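Long-range contacts in O-methyltransferase, SAM-dependent (Legionella pneumophila subsp. pneumophila, PDB 3R3H), which probably transfers a methyl group from S-adenosylmethionine to an oxygen of its acceptor, as expected of an O-methyltransferase: residues A[25-30]-A[71-76]; A[11-16]-A[43-48]; A[61-66]-A[87-92]. All blocks are in the same frame, centred on the assembly; numbering follows the deposited sequence.

How the contacts relate
The three contacts illustrate how chemistry follows place in a fold. Contact 3, within the central sheet, is buried and rests on a regular ladder of main-chain bonds between two parallel strands. Contact 1 is also buried but is made almost wholly by apolar side chains, where helix 25-32 lies against helix 73-80, the connection between the two strands of contact 3; Ser-74 and Ala-75 reach Glu-66 there. Contact 2 is only partly buried, small, and dominated by one side-chain hydrogen bond close to the second subunit. It meets contact 1 where Val-44 and Pro-46 pack on Ser-74 and Tyr-73, whereas contacts 2 and 3 do not touch.

Contact 1: A[25-30]-A[71-76]; sequences PALAAL and TGYSAL
Leu-27 of helix 25-32 and Tyr-73 of helix 73-80 show how a single branched side chain can serve a ring and a helix at once. Traced outward, CB of Leu-27 lies 4.0 Å from CE2 of the Tyr-73 ring. The next atom, CG, has already moved across to the other neighbour, 3.9 Å from CD2 of Leu-76. Its CD2 branch then fills the angle between the two: it stands over the centre of the Tyr-73 ring, 3.8 Å from the centroid and 10° off the normal, a CH-pi contact, and also lies 3.5 Å from Leu-76 CD2. The same methyl rests against the backbone, 3.4 Å from Tyr-73 O. Beyond this segment Leu-27 also packs on Ala-77 and Leu-80, further along the second helix. Leu-27 and Leu-76 pass each other pointing in opposite directions, and the CD2 methyl of Leu-76 also touches Ala-26 CB.

One helical turn on, Leu-30 has CG anti to its backbone N (chi1 -163°), which directs both methyls at the start of helix 73-80. CD1 sits 3.5 Å from Gly-72 O, while CD2 is 3.7 Å from Thr-71 OG1 and near Tyr-73 CB. Gly-72, the N-cap residue, has a positive phi of 106°, and Thr-71 OG1 receives a weak bond from Tyr-73 N. This turn follows strand 63-68, where relatives carry the glycine-rich loop that borders the cofactor.

The polar groups find partners elsewhere than across the contact: Tyr-73 OH bonds to Glu-23, and Gly-72 O accepts from Trp-105 as well as from Leu-76 N. What joins these two segments to each other is therefore dispersion and shape, with one aromatic face and three leucines holding helix 25-32 over the beginning of helix 73-80.

Contact 2: A[11-16]-A[43-48]; sequences ELYKYL and QVAPEQ
Tyr-13 and Glu-47 supply the polar part of this contact, a phenol-to-carboxylate hydrogen bond from Tyr-13 OH to Glu-47 OE1 of 2.6 Å. The oxygen is approached nearly along its C-O axis and lies at the ring edge, in the plane of the ring, on the side of CE1. The carboxylate itself is turned almost upright against the ring, the two planes standing 81° apart. Tyr-13 reaches this far because its CG is anti to the backbone N (chi1 180°), while the Glu-47 chain is bent at chi2 (68°).

The middle of helix 10-20 here faces the N-terminal end of helix 46-59. Ala-45 is at the N-cap position and Glu-47 lies in the first turn, where the helix end would probably favour a negative charge. Helix 10-20 lies outside the Rossmann-like core, and the contact joins it to the helix just before strand 63-68. It also faces the second subunit of the dimer: Tyr-15 OH bonds to Asn-194 of that subunit, the ring of its His-5 meets Tyr-13, and its Phe-172 packs on Leu-16.

The van der Waals part is slight. Leu-16 CD2 rests 3.7 Å from Glu-47 CG, the two side chains meeting at about a right angle, which places a methyl on the aliphatic portion of the acid. Pro-46 CD comes within 3.9 Å of Tyr-13 OH, and Ala-45 CB lies 4.1 Å from that same hydroxyl.

Contact 3: A[61-66]-A[87-92]; sequences AKKVLE and QVITCD
Glu-66 and Thr-90 run side by side in the same direction on one face of the sheet, and the hydroxyl of one bonds to the carboxylate of the other: Thr-90 OG1 donates to Glu-66 OE2 at 2.7 Å, and OE2 accepts with its anti lone pair, away from OE1. Both oxygens of the buried carboxylate have a hydrogen-bond partner, since OE1 meets Ser-74. Behind them on this face Val-64 lies next to Val-88.

The opposite face carries Lys-63 beside Gln-87, likewise pointing the same way, and Leu-65 with Ile-89, which cross obliquely. Leu-65 CD1 touches Ile-89 CG2 at 3.6 Å and Cys-91 SG at 3.8 Å. Helix 121-132 covers this face, with Leu-125 and Leu-128 against Leu-65.

Between the two layers of side chains the backbones form a parallel ladder, the strand axes 12° apart. Val-64 N donates to Gln-87 O at 2.9 Å, and Ile-89 N returns to Val-64 O with a nearly straight N-H...O angle of 172°; Glu-66 N and Cys-91 N continue the alternation. Strands 63-68 and 87-92, linked through helix 73-80, form the beta-alpha-beta crossover of the Rossmann-like fold common to S-adenosylmethionine-dependent methyltransferases.

Contact 1: A[25-30]-A[71-76]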
loop_
_atom_site.group_PDB
_atom_site.type_symbol
_atom_site.label_atom_id
_atom_site.label_comp_id
_atom_site.label_asym_id
_atom_site.label_seq_id
_atom_site.Cartn_x
_atom_site.Cartn_y
_atom_site.Cartn_z
ATOM N N PRO A 25 -6.838 -16.637 14.280
ATOM C CA PRO A 25 -7.933 -16.890 15.234
ATOM C C PRO A 25 -8.095 -15.928 16.406
ATOM O O PRO A 25 -9.211 -15.487 16.703
ATOM C CB PRO A 25 -7.679 -18.332 15.688
ATOM C CG PRO A 25 -6.247 -18.618 15.270
ATOM C CD PRO A 25 -6.127 -17.891 13.973
ATOM N N ALA A 26 -6.989 -15.623 17.080
ATOM C CA ALA A 26 -7.016 -14.704 18.214
ATOM C C ALA A 26 -7.462 -13.334 17.724
ATOM O O ALA A 26 -8.183 -12.623 18.424
ATOM C CB ALA A 26 -5.644 -14.619 18.844
ATOM N N LEU A 27 -7.030 -12.967 16.516
ATOM C CA LEU A 27 -7.418 -11.688 15.920
ATOM C C LEU A 27 -8.919 -11.694 15.676
ATOM O O LEU A 27 -9.655 -10.853 16.200
ATOM C CB LEU A 27 -6.711 -11.475 14.581
ATOM C CG LEU A 27 -5.330 -10.850 14.541
ATOM C CD1 LEU A 27 -4.871 -10.749 13.096
ATOM C CD2 LEU A 27 -5.387 -9.487 15.198
ATOM N N ALA A 28 -9.357 -12.657 14.869
ATOM C CA ALA A 28 -10.761 -12.788 14.517
ATOM C C ALA A 28 -11.620 -12.787 15.781
ATOM O O ALA A 28 -12.694 -12.168 15.821
ATOM C CB ALA A 28 -10.971 -14.073 13.731
ATOM N N ALA A 29 -11.126 -13.472 16.812
ATOM C CA ALA A 29 -11.808 -13.586 18.097
ATOM C C ALA A 29 -11.847 -12.250 18.823
ATOM O O ALA A 29 -12.884 -11.858 19.365
ATOM C CB ALA A 29 -11.100 -14.631 18.956
ATOM N N LEU A 30 -10.707 -11.560 18.845
ATOM C CA LEU A 30 -10.635 -10.258 19.498
ATOM C C LEU A 30 -11.655 -9.369 18.786
ATOM O O LEU A 30 -12.463 -8.689 19.420
ATOM C CB LEU A 30 -9.218 -9.666 19.367
ATOM C CG LEU A 30 -8.794 -8.505 20.291
ATOM C CD1 LEU A 30 -7.278 -8.304 20.209
ATOM C CD2 LEU A 30 -9.534 -7.235 19.919
ATOM N N THR A 71 -8.581 -1.494 20.721
ATOM C CA THR A 71 -9.200 -2.687 21.288
ATOM C C THR A 71 -8.000 -3.635 21.513
ATOM O O THR A 71 -8.059 -4.552 22.347
ATOM C CB THR A 71 -10.208 -3.371 20.309
ATOM O OG1 THR A 71 -9.584 -3.606 19.034
ATOM C CG2 THR A 71 -11.464 -2.515 20.154
ATOM N N GLY A 72 -6.912 -3.381 20.778
ATOM C CA GLY A 72 -5.721 -4.194 20.900
ATOM C C GLY A 72 -5.558 -5.116 19.711
ATOM O O GLY A 72 -4.671 -5.968 19.694
ATOM N N TYR A 73 -6.417 -4.920 18.707
ATOM C CA TYR A 73 -6.423 -5.712 17.470
ATOM C C TYR A 73 -5.244 -5.380 16.550
ATOM O O TYR A 73 -4.536 -6.290 16.088
ATOM C CB TYR A 73 -7.742 -5.489 16.720
ATOM C CG TYR A 73 -7.880 -6.232 15.405
ATOM C CD1 TYR A 73 -7.233 -5.790 14.249
ATOM C CD2 TYR A 73 -8.651 -7.383 15.321
ATOM C CE1 TYR A 73 -7.355 -6.486 13.035
ATOM C CE2 TYR A 73 -8.775 -8.094 14.120
ATOM C CZ TYR A 73 -8.128 -7.644 12.986
ATOM O OH TYR A 73 -8.248 -8.365 11.825
ATOM N N SER A 74 -5.028 -4.093 16.279
ATOM C CA SER A 74 -3.924 -3.697 15.409
ATOM C C SER A 74 -2.563 -3.983 16.049
ATOM O O SER A 74 -1.578 -4.221 15.350
ATOM C CB SER A 74 -4.038 -2.205 15.022
ATOM O OG SER A 74 -4.370 -1.390 16.133
ATOM N N ALA A 75 -2.516 -3.970 17.377
ATOM C CA ALA A 75 -1.274 -4.236 18.103
ATOM C C ALA A 75 -0.902 -5.723 17.979
ATOM O O ALA A 75 0.288 -6.084 17.900
ATOM C CB ALA A 75 -1.438 -3.855 19.581
ATOM N N LEU A 76 -1.933 -6.569 17.963
ATOM C CA LEU A 76 -1.748 -8.000 17.850
ATOM C C LEU A 76 -1.270 -8.345 16.452
ATOM O O LEU A 76 -0.233 -9.009 16.273
ATOM C CB LEU A 76 -3.068 -8.700 18.141
ATOM C CG LEU A 76 -3.065 -10.230 18.025
ATOM C CD1 LEU A 76 -2.032 -10.826 18.981
ATOM C CD2 LEU A 76 -4.459 -10.739 18.342
#

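Contact 2: A[11-16]-A[43-48]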
loop_
_atom_site.group_PDB
_atom_site.type_symbol
_atom_site.label_atom_id
_atom_site.label_comp_id
_atom_site.label_asym_id
_atom_site.label_seq_id
_atom_site.Cartn_x
_atom_site.Cartn_y
_atom_site.Cartn_z
ATOM N N GLU A 11 -20.949 -6.234 -1.148
ATOM C CA GLU A 11 -20.802 -7.512 -1.826
ATOM C C GLU A 11 -19.382 -7.737 -2.312
ATOM O O GLU A 11 -18.874 -8.848 -2.260
ATOM C CB GLU A 11 -21.757 -7.606 -3.018
ATOM C CG GLU A 11 -23.232 -7.556 -2.651
ATOM C CD GLU A 11 -23.775 -6.145 -2.587
ATOM O OE1 GLU A 11 -23.275 -5.352 -1.766
ATOM O OE2 GLU A 11 -24.704 -5.829 -3.362
ATOM N N LEU A 12 -18.743 -6.676 -2.787
ATOM C CA LEU A 12 -17.375 -6.770 -3.288
ATOM C C LEU A 12 -16.366 -6.822 -2.143
ATOM O O LEU A 12 -15.343 -7.501 -2.228
ATOM C CB LEU A 12 -17.078 -5.577 -4.203
ATOM C CG LEU A 12 -15.767 -5.587 -4.985
ATOM C CD1 LEU A 12 -15.644 -6.844 -5.841
ATOM C CD2 LEU A 12 -15.722 -4.331 -5.846
ATOM N N TYR A 13 -16.663 -6.090 -1.076
ATOM C CA TYR A 13 -15.807 -6.058 0.098
ATOM C C TYR A 13 -15.802 -7.466 0.660
ATOM O O TYR A 13 -14.795 -7.948 1.178
ATOM C CB TYR A 13 -16.371 -5.091 1.134
ATOM C CG TYR A 13 -15.553 -5.001 2.393
ATOM C CD1 TYR A 13 -14.256 -4.487 2.369
ATOM C CD2 TYR A 13 -16.076 -5.423 3.614
ATOM C CE1 TYR A 13 -13.496 -4.390 3.535
ATOM C CE2 TYR A 13 -15.326 -5.335 4.789
ATOM C CZ TYR A 13 -14.035 -4.817 4.742
ATOM O OH TYR A 13 -13.280 -4.726 5.885
ATOM N N LYS A 14 -16.954 -8.120 0.550
ATOM C CA LYS A 14 -17.133 -9.496 1.005
ATOM C C LYS A 14 -16.169 -10.400 0.224
ATOM O O LYS A 14 -15.531 -11.285 0.794
ATOM C CB LYS A 14 -18.574 -9.948 0.733
ATOM C CG LYS A 14 -19.336 -10.480 1.936
ATOM C CD LYS A 14 -20.076 -9.361 2.691
ATOM C CE LYS A 14 -19.144 -8.426 3.471
ATOM N NZ LYS A 14 -19.888 -7.339 4.187
ATOM N N TYR A 15 -16.087 -10.156 -1.086
ATOM C CA TYR A 15 -15.223 -10.902 -2.003
ATOM C C TYR A 15 -13.751 -10.641 -1.674
ATOM O O TYR A 15 -12.949 -11.572 -1.547
ATOM C CB TYR A 15 -15.522 -10.476 -3.450
ATOM C CG TYR A 15 -14.789 -11.264 -4.521
ATOM C CD1 TYR A 15 -14.960 -12.645 -4.642
ATOM C CD2 TYR A 15 -13.914 -10.632 -5.411
ATOM C CE1 TYR A 15 -14.278 -13.382 -5.619
ATOM C CE2 TYR A 15 -13.227 -11.358 -6.392
ATOM C CZ TYR A 15 -13.411 -12.733 -6.487
ATOM O OH TYR A 15 -12.714 -13.460 -7.429
ATOM N N LEU A 16 -13.412 -9.362 -1.539
ATOM C CA LEU A 16 -12.057 -8.946 -1.218
ATOM C C LEU A 16 -11.579 -9.749 -0.018
ATOM O O LEU A 16 -10.572 -10.463 -0.064
ATOM C CB LEU A 16 -12.049 -7.454 -0.896
ATOM C CG LEU A 16 -10.728 -6.766 -0.541
ATOM C CD1 LEU A 16 -10.876 -5.265 -0.748
ATOM C CD2 LEU A 16 -10.323 -7.071 0.892
ATOM N N GLN A 43 -11.358 1.177 15.128
ATOM C CA GLN A 43 -10.450 0.077 14.850
ATOM C C GLN A 43 -10.115 -0.113 13.377
ATOM O O GLN A 43 -10.990 -0.056 12.510
ATOM C CB GLN A 43 -11.029 -1.207 15.438
ATOM C CG GLN A 43 -10.305 -1.697 16.683
ATOM C CD GLN A 43 -9.729 -0.574 17.546
ATOM O OE1 GLN A 43 -10.437 0.353 17.953
ATOM N NE2 GLN A 43 -8.433 -0.669 17.839
ATOM N N VAL A 44 -8.829 -0.330 13.114
ATOM C CA VAL A 44 -8.338 -0.526 11.766
ATOM C C VAL A 44 -9.136 -1.704 11.174
ATOM O O VAL A 44 -9.605 -2.573 11.914
ATOM C CB VAL A 44 -6.773 -0.779 11.795
ATOM C CG1 VAL A 44 -6.455 -2.239 12.071
ATOM C CG2 VAL A 44 -6.144 -0.323 10.506
ATOM N N ALA A 45 -9.327 -1.715 9.858
ATOM C CA ALA A 45 -10.083 -2.784 9.221
ATOM C C ALA A 45 -9.189 -3.991 9.030
ATOM O O ALA A 45 -7.971 -3.859 8.888
ATOM C CB ALA A 45 -10.623 -2.329 7.892
ATOM N N PRO A 46 -9.790 -5.193 9.017
ATOM C CA PRO A 46 -9.081 -6.467 8.847
ATOM C C PRO A 46 -7.965 -6.463 7.812
ATOM O O PRO A 46 -6.863 -6.943 8.093
ATOM C CB PRO A 46 -10.198 -7.430 8.475
ATOM C CG PRO A 46 -11.334 -6.916 9.285
ATOM C CD PRO A 46 -11.248 -5.416 9.112
ATOM N N GLU A 47 -8.252 -5.941 6.616
ATOM C CA GLU A 47 -7.265 -5.905 5.532
ATOM C C GLU A 47 -6.317 -4.719 5.651
ATOM O O GLU A 47 -5.224 -4.715 5.056
ATOM C CB GLU A 47 -7.960 -5.885 4.167
ATOM C CG GLU A 47 -9.445 -5.642 4.233
ATOM C CD GLU A 47 -9.777 -4.251 4.695
ATOM O OE1 GLU A 47 -10.951 -3.982 5.023
ATOM O OE2 GLU A 47 -8.856 -3.422 4.725
ATOM N N GLN A 48 -6.743 -3.726 6.425
ATOM C CA GLN A 48 -5.937 -2.544 6.643
ATOM C C GLN A 48 -4.775 -3.011 7.476
ATOM O O GLN A 48 -3.629 -2.609 7.261
ATOM C CB GLN A 48 -6.720 -1.492 7.426
ATOM C CG GLN A 48 -6.936 -0.217 6.653
ATOM C CD GLN A 48 -7.697 -0.483 5.365
ATOM O OE1 GLN A 48 -8.913 -0.677 5.382
ATOM N NE2 GLN A 48 -6.983 -0.514 4.242
#

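Contact 3: A[61-66]-A[87-92]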
loop_
_atom_site.group_PDB
_atom_site.type_symbol
_atom_site.label_atom_id
_atom_site.label_comp_id
_atom_site.label_asym_id
_atom_site.label_seq_id
_atom_site.Cartn_x
_atom_site.Cartn_y
_atom_site.Cartn_z
ATOM N N ALA A 61 11.058 -4.577 9.969
ATOM C CA ALA A 61 10.963 -3.911 11.252
ATOM C C ALA A 61 11.205 -4.824 12.432
ATOM O O ALA A 61 10.816 -5.990 12.423
ATOM C CB ALA A 61 9.598 -3.248 11.388
ATOM N N LYS A 62 11.857 -4.256 13.441
ATOM C CA LYS A 62 12.164 -4.936 14.690
ATOM C C LYS A 62 11.375 -4.240 15.799
ATOM O O LYS A 62 10.996 -4.859 16.791
ATOM C CB LYS A 62 13.669 -4.844 14.988
ATOM C CG LYS A 62 14.520 -5.757 14.129
ATOM C CD LYS A 62 14.325 -7.212 14.526
ATOM C CE LYS A 62 14.859 -8.146 13.453
ATOM N NZ LYS A 62 14.092 -8.025 12.173
ATOM N N LYS A 63 11.128 -2.947 15.614
ATOM C CA LYS A 63 10.407 -2.157 16.598
ATOM C C LYS A 63 9.316 -1.319 15.913
ATOM O O LYS A 63 9.572 -0.589 14.951
ATOM C CB LYS A 63 11.401 -1.264 17.350
ATOM C CG LYS A 63 10.912 -0.756 18.698
ATOM C CD LYS A 63 12.048 -0.082 19.463
ATOM C CE LYS A 63 11.584 0.436 20.822
ATOM N NZ LYS A 63 12.721 0.970 21.652
ATOM N N VAL A 64 8.094 -1.444 16.419
ATOM C CA VAL A 64 6.938 -0.746 15.877
ATOM C C VAL A 64 6.218 0.079 16.934
ATOM O O VAL A 64 6.204 -0.283 18.101
ATOM C CB VAL A 64 5.957 -1.759 15.261
ATOM C CG1 VAL A 64 4.624 -1.095 14.961
ATOM C CG2 VAL A 64 6.560 -2.333 13.988
ATOM N N LEU A 65 5.622 1.189 16.515
ATOM C CA LEU A 65 4.900 2.063 17.431
ATOM C C LEU A 65 3.553 2.441 16.830
ATOM O O LEU A 65 3.451 2.675 15.623
ATOM C CB LEU A 65 5.708 3.339 17.686
ATOM C CG LEU A 65 5.034 4.381 18.577
ATOM C CD1 LEU A 65 5.202 3.944 20.012
ATOM C CD2 LEU A 65 5.646 5.759 18.374
ATOM N N GLU A 66 2.514 2.473 17.658
ATOM C CA GLU A 66 1.196 2.879 17.190
ATOM C C GLU A 66 0.535 3.719 18.271
ATOM O O GLU A 66 0.907 3.632 19.442
ATOM C CB GLU A 66 0.328 1.677 16.820
ATOM C CG GLU A 66 0.215 0.619 17.867
ATOM C CD GLU A 66 -1.088 -0.174 17.738
ATOM O OE1 GLU A 66 -1.556 -0.361 16.586
ATOM O OE2 GLU A 66 -1.636 -0.612 18.780
ATOM N N GLN A 87 9.354 -6.096 18.608
ATOM C CA GLN A 87 8.542 -5.506 19.663
ATOM C C GLN A 87 7.586 -4.441 19.129
ATOM O O GLN A 87 7.928 -3.704 18.206
ATOM C CB GLN A 87 9.487 -4.883 20.681
ATOM C CG GLN A 87 8.859 -4.303 21.912
ATOM C CD GLN A 87 9.848 -3.424 22.649
ATOM O OE1 GLN A 87 11.009 -3.794 22.826
ATOM N NE2 GLN A 87 9.399 -2.251 23.075
ATOM N N VAL A 88 6.388 -4.377 19.709
ATOM C CA VAL A 88 5.392 -3.381 19.330
ATOM C C VAL A 88 4.926 -2.610 20.563
ATOM O O VAL A 88 4.544 -3.191 21.567
ATOM C CB VAL A 88 4.164 -4.016 18.572
ATOM C CG1 VAL A 88 3.952 -5.439 18.997
ATOM C CG2 VAL A 88 2.896 -3.193 18.819
ATOM N N ILE A 89 5.001 -1.287 20.492
ATOM C CA ILE A 89 4.569 -0.434 21.585
ATOM C C ILE A 89 3.246 0.214 21.182
ATOM O O ILE A 89 3.208 1.094 20.327
ATOM C CB ILE A 89 5.619 0.644 21.876
ATOM C CG1 ILE A 89 6.876 -0.028 22.422
ATOM C CG2 ILE A 89 5.063 1.682 22.854
ATOM C CD1 ILE A 89 7.958 0.932 22.804
ATOM N N THR A 90 2.162 -0.266 21.776
ATOM C CA THR A 90 0.829 0.244 21.501
ATOM C C THR A 90 0.519 1.307 22.558
ATOM O O THR A 90 0.718 1.081 23.754
ATOM C CB THR A 90 -0.209 -0.924 21.538
ATOM O OG1 THR A 90 -1.542 -0.409 21.447
ATOM C CG2 THR A 90 -0.073 -1.720 22.836
ATOM N N CYS A 91 0.069 2.479 22.118
ATOM C CA CYS A 91 -0.234 3.565 23.052
ATOM C C CYS A 91 -1.731 3.779 23.050
ATOM O O CYS A 91 -2.274 4.269 22.055
ATOM C CB CYS A 91 0.471 4.862 22.620
ATOM S SG CYS A 91 2.295 4.740 22.310
ATOM N N ASP A 92 -2.406 3.397 24.138
ATOM C CA ASP A 92 -3.855 3.569 24.209
ATOM C C ASP A 92 -4.261 4.790 25.036
ATOM O O ASP A 92 -4.159 4.797 26.271
ATOM C CB ASP A 92 -4.544 2.317 24.755
ATOM C CG ASP A 92 -6.059 2.358 24.552
ATOM O OD1 ASP A 92 -6.788 1.519 25.134
ATOM O OD2 ASP A 92 -6.528 3.236 23.793
#